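PDB 5Z7R: short-chain-enoyl-CoA hydratase from Clostridium acetobutylicum, which catalyses the reversible hydration of crotonyl-CoA, and also accepts hexenoyl-CoA, in butanoate metabolism. Local coordinates for residues R91-L96 against M117-R122; M1-V6 against D37-E42. All blocks are in the same frame, centred on the assembly; numbering follows the deposited sequence.

Contact 1: R91-L96 against M117-R122; sequences RRLELL and MSCDIR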
# COMPACT_ATOMS: atom_id res chain seq x y z
N ARG A 91 -14.91 10.36 9.08
CA ARG A 91 -13.51 10.49 8.71
C ARG A 91 -12.95 11.82 9.16
O ARG A 91 -11.77 11.91 9.52
CB ARG A 91 -13.32 10.36 7.20
CG ARG A 91 -11.90 10.50 6.74
CD ARG A 91 -11.05 9.40 7.38
NE ARG A 91 -9.79 9.25 6.66
CZ ARG A 91 -8.62 8.96 7.22
NH1 ARG A 91 -7.54 8.88 6.43
NH2 ARG A 91 -8.50 8.73 8.51
N ARG A 92 -13.80 12.85 9.15
CA ARG A 92 -13.36 14.19 9.56
C ARG A 92 -13.07 14.21 11.06
O ARG A 92 -12.11 14.85 11.52
CB ARG A 92 -14.42 15.23 9.24
CG ARG A 92 -13.96 16.68 9.44
CD ARG A 92 -15.08 17.61 9.00
NE ARG A 92 -14.78 19.04 9.13
CZ ARG A 92 -15.64 19.98 8.74
NH1 ARG A 92 -16.82 19.63 8.24
NH2 ARG A 92 -15.34 21.26 8.89
N LEU A 93 -13.91 13.49 11.80
CA LEU A 93 -13.73 13.30 13.22
C LEU A 93 -12.42 12.53 13.52
O LEU A 93 -11.63 12.92 14.41
CB LEU A 93 -14.92 12.54 13.79
CG LEU A 93 -14.98 12.44 15.32
CD1 LEU A 93 -15.30 13.80 15.94
CD2 LEU A 93 -16.03 11.45 15.76
N GLU A 94 -12.18 11.47 12.74
CA GLU A 94 -10.99 10.62 12.93
C GLU A 94 -9.74 11.42 12.72
O GLU A 94 -8.78 11.28 13.48
CB GLU A 94 -11.05 9.44 11.95
CG GLU A 94 -9.92 8.44 12.01
CD GLU A 94 -10.28 7.25 11.21
OE1 GLU A 94 -10.58 6.23 11.83
OE2 GLU A 94 -10.39 7.36 9.96
N LEU A 95 -9.76 12.34 11.75
CA LEU A 95 -8.56 13.11 11.39
C LEU A 95 -8.43 14.40 12.17
O LEU A 95 -7.36 15.03 12.16
CB LEU A 95 -8.57 13.45 9.89
CG LEU A 95 -8.33 12.24 8.98
CD1 LEU A 95 -8.67 12.54 7.52
CD2 LEU A 95 -6.87 11.79 9.12
N LEU A 96 -9.54 14.82 12.80
CA LEU A 96 -9.56 16.05 13.59
C LEU A 96 -8.28 16.22 14.38
O LEU A 96 -7.89 15.34 15.14
CB LEU A 96 -10.76 16.03 14.55
CG LEU A 96 -10.86 17.15 15.59
CD1 LEU A 96 -10.73 18.49 14.90
CD2 LEU A 96 -12.18 17.04 16.34
N MET A 117 -15.86 4.17 16.89
CA MET A 117 -14.60 3.65 16.26
C MET A 117 -13.86 4.73 15.52
O MET A 117 -12.67 4.57 15.22
CB MET A 117 -14.91 2.54 15.31
CG MET A 117 -15.46 1.34 16.04
SD MET A 117 -15.49 -0.20 15.15
CE MET A 117 -16.88 -0.09 14.04
N SER A 118 -14.54 5.84 15.25
CA SER A 118 -13.96 6.95 14.54
C SER A 118 -13.31 7.95 15.45
O SER A 118 -12.72 8.90 14.98
CB SER A 118 -15.02 7.67 13.68
OG SER A 118 -15.74 6.75 12.86
N CYS A 119 -13.40 7.76 16.77
CA CYS A 119 -12.60 8.57 17.71
C CYS A 119 -11.23 7.94 18.02
O CYS A 119 -10.99 6.75 17.77
CB CYS A 119 -13.35 8.73 19.03
SG CYS A 119 -15.06 9.29 18.87
N ASP A 120 -10.34 8.74 18.55
CA ASP A 120 -9.03 8.28 18.96
C ASP A 120 -9.03 7.15 20.04
O ASP A 120 -8.38 6.12 19.86
CB ASP A 120 -8.24 9.48 19.45
CG ASP A 120 -7.96 10.46 18.34
OD1 ASP A 120 -7.22 10.08 17.42
OD2 ASP A 120 -8.46 11.61 18.38
N ILE A 121 -9.78 7.37 21.14
CA ILE A 121 -9.80 6.54 22.33
C ILE A 121 -11.24 6.20 22.69
O ILE A 121 -12.10 7.08 22.75
CB ILE A 121 -9.14 7.30 23.49
CG1 ILE A 121 -7.65 7.44 23.23
CG2 ILE A 121 -9.33 6.59 24.82
CD1 ILE A 121 -7.02 8.64 23.90
N ARG A 122 -11.52 4.93 22.93
CA ARG A 122 -12.84 4.53 23.39
C ARG A 122 -12.72 4.05 24.83
O ARG A 122 -11.76 3.35 25.23
CB ARG A 122 -13.40 3.39 22.56
CG ARG A 122 -13.94 3.81 21.20
CD ARG A 122 -13.83 2.74 20.10
NE ARG A 122 -12.46 2.34 19.80
CZ ARG A 122 -11.53 3.13 19.30
NH1 ARG A 122 -11.80 4.41 19.01
NH2 ARG A 122 -10.32 2.65 19.09
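Leu-93 lays its CD2 methyl against the thiol of Cys-119, with CD2 and SG 3.9 Å apart. With CG anti to the backbone N (chi1 -171°), the leucine reaches out from the last turn of helix 76-95. Cysteine suits the other side because its small, weakly polar side chain also packs against Val-100 and Ala-102 of strand 100-104. One residue on, the helix backbone meets the turn: Glu-94 CA lies 3.2 Å from Ser-118 O in a CA-H...O contact, bent to 127° at the hydrogen, and the side-chain CB of Glu-94 is 3.5 Å from the same oxygen.

The extended Glu-94 carries its carboxylate past the serine. Arg-91 NH2 bonds OE2 at 2.7 Å, approaching on the anti side and 32° out of the carboxylate plane, while Arg-148 pairs with OE1. Ser-118 OG hydrogen-bonds back to Glu-114 O, the backbone of the residue that is probably the nucleophile, as in relatives. Arg-122 NH1 donates to Cys-119 O at 2.8 Å and also to Ala-116 O, bracing the turn into strand 121-125. Asp-120 is claimed by Lys-211 and by Lys-159 of a second subunit.

No hydrogen bond joins the two segments. The charges of Glu-94 and Asp-120 are probably balanced by partners around the contact, while across it the segments meet by packing and the CA-H...O approach.

Contact 2: M1-V6 against D37-E42; sequences MELNNV and DYVIGE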
# COMPACT_ATOMS: atom_id res chain seq x y z
N MET A 1 -25.26 28.10 12.16
CA MET A 1 -26.24 26.99 12.36
C MET A 1 -26.60 26.87 13.84
O MET A 1 -25.78 27.15 14.71
CB MET A 1 -25.67 25.67 11.84
CG MET A 1 -26.72 24.70 11.32
SD MET A 1 -26.15 23.00 11.27
CE MET A 1 -27.60 22.16 10.61
N GLU A 2 -27.84 26.47 14.11
CA GLU A 2 -28.32 26.30 15.48
C GLU A 2 -28.74 24.84 15.64
O GLU A 2 -29.31 24.25 14.72
CB GLU A 2 -29.45 27.31 15.77
CG GLU A 2 -30.01 27.27 17.19
CD GLU A 2 -31.27 26.43 17.28
OE1 GLU A 2 -31.22 25.34 17.89
OE2 GLU A 2 -32.31 26.86 16.73
N LEU A 3 -28.44 24.26 16.80
CA LEU A 3 -28.34 22.80 16.96
C LEU A 3 -29.43 22.24 17.83
O LEU A 3 -29.59 22.70 18.95
CB LEU A 3 -27.01 22.47 17.64
CG LEU A 3 -25.76 23.06 17.02
CD1 LEU A 3 -24.56 22.82 17.92
CD2 LEU A 3 -25.55 22.46 15.65
N ASN A 4 -30.17 21.23 17.36
CA ASN A 4 -31.14 20.60 18.25
C ASN A 4 -31.11 19.06 18.30
O ASN A 4 -32.06 18.43 18.76
CB ASN A 4 -32.56 21.16 18.02
CG ASN A 4 -33.02 21.04 16.58
OD1 ASN A 4 -33.08 22.02 15.84
ND2 ASN A 4 -33.36 19.83 16.18
N ASN A 5 -30.01 18.48 17.83
CA ASN A 5 -29.68 17.06 18.08
C ASN A 5 -28.34 16.88 18.84
O ASN A 5 -28.06 15.80 19.39
CB ASN A 5 -29.67 16.27 16.75
CG ASN A 5 -31.07 16.01 16.18
OD1 ASN A 5 -32.07 16.16 16.87
ND2 ASN A 5 -31.13 15.61 14.93
N VAL A 6 -27.55 17.95 18.90
CA VAL A 6 -26.18 17.91 19.41
C VAL A 6 -25.83 19.10 20.28
O VAL A 6 -25.89 20.24 19.83
CB VAL A 6 -25.20 17.94 18.22
CG1 VAL A 6 -23.74 17.82 18.69
CG2 VAL A 6 -25.59 16.83 17.24
N ASP A 37 -21.02 17.49 11.72
CA ASP A 37 -20.02 18.07 10.83
C ASP A 37 -19.81 19.54 11.13
O ASP A 37 -18.67 20.06 11.18
CB ASP A 37 -20.47 17.86 9.38
CG ASP A 37 -19.37 18.17 8.38
OD1 ASP A 37 -18.24 17.68 8.54
OD2 ASP A 37 -19.64 18.93 7.45
N TYR A 38 -20.92 20.22 11.40
CA TYR A 38 -20.85 21.61 11.79
C TYR A 38 -20.08 21.75 13.12
O TYR A 38 -19.18 22.63 13.24
CB TYR A 38 -22.26 22.24 11.83
CG TYR A 38 -22.27 23.61 12.49
CD1 TYR A 38 -22.44 23.72 13.87
CD2 TYR A 38 -22.07 24.78 11.75
CE1 TYR A 38 -22.42 24.94 14.51
CE2 TYR A 38 -22.04 26.02 12.38
CZ TYR A 38 -22.22 26.09 13.77
OH TYR A 38 -22.21 27.29 14.46
N VAL A 39 -20.38 20.89 14.11
CA VAL A 39 -19.71 21.10 15.41
C VAL A 39 -18.27 20.70 15.26
O VAL A 39 -17.40 21.37 15.84
CB VAL A 39 -20.41 20.50 16.70
CG1 VAL A 39 -21.84 20.05 16.45
CG2 VAL A 39 -19.60 19.41 17.39
N ILE A 40 -18.00 19.66 14.47
CA ILE A 40 -16.61 19.30 14.24
C ILE A 40 -15.90 20.50 13.66
O ILE A 40 -14.85 20.91 14.18
CB ILE A 40 -16.44 18.07 13.32
CG1 ILE A 40 -16.97 16.81 14.00
CG2 ILE A 40 -14.96 17.88 12.97
CD1 ILE A 40 -17.49 15.76 13.04
N GLY A 41 -16.47 21.12 12.62
CA GLY A 41 -15.85 22.30 12.02
C GLY A 41 -15.69 23.44 13.01
O GLY A 41 -14.68 24.20 12.99
N GLU A 42 -16.70 23.58 13.86
CA GLU A 42 -16.62 24.53 14.99
C GLU A 42 -15.44 24.20 15.92
O GLU A 42 -14.69 25.08 16.29
CB GLU A 42 -17.94 24.52 15.77
CG GLU A 42 -18.33 25.84 16.42
CD GLU A 42 -18.64 26.96 15.45
OE1 GLU A 42 -19.13 26.69 14.33
OE2 GLU A 42 -18.39 28.13 15.84
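Tyr-38 meets Met-1 and Leu-3 with its ring. Over one face sits Met-1 CB, 3.8 Å from the ring centroid and only 15° off the ring normal, a CH-pi contact. The methionine chain then runs on in the direction opposite to the tyrosine, so that SD comes to 4.7 Å from the same centroid, obliquely, as a Met-aromatic contact. Leu-3 adds its CD2 methyl, 3.8 Å from Tyr-38 CD1. With CG anti to the backbone N (chi1 169°), the ring leans out from the helix towards the chain terminus. A large aromatic suits this partly exposed position, since its broad carbon face gives the methionine CB and SD something to lie on.

Val-39, next in line, faces the deeper part of the contact. Its CG1 lies 3.7 Å from Val-6 CG1 and 4.2 Å from Leu-3 CD1. The chi1 of -12° nearly eclipses CG1 with the backbone N, a strained rotation if modelled correctly, in which this methyl faces both partners. In the crotonase fold, Val-6 opens strand 6-11, the edge strand within the chain, antiparallel to 14-19, and helix 30-45 packs on that pair, Val-17 touching both valines. Compact beta-branched side chains fit such a close helix-to-sheet seam. Nearby, Glu-35 on the preceding turn accepts a hydrogen bond from Asn-5 N, fixing the approach to the strand.

Ile-40 turns to helix 76-95 instead, packing on Val-89.

How the contacts relate
The centres of the two contacts lie about 16 Å apart, and both segments of contact 2 precede those of contact 1 in the sequence. Helices 30-45 and 76-95 join them. Arg-92 pairs its charge with Asp-37, though the modelled approach is too short for its exact geometry to be trusted, and Leu-93 CD1 rests on Ile-40 CG1 at 4.0 Å. Both contacts lead into strands of the same mixed sheet, contact 2 into 6-11, outermost within the chain, and contact 1 into 121-125. The N-terminal segment is thus linked through helix-on-helix packing to the buried turn after Glu-114, whereas contact 2 is remote from Glu-114 and Glu-134, which are probably catalytic, as in relatives.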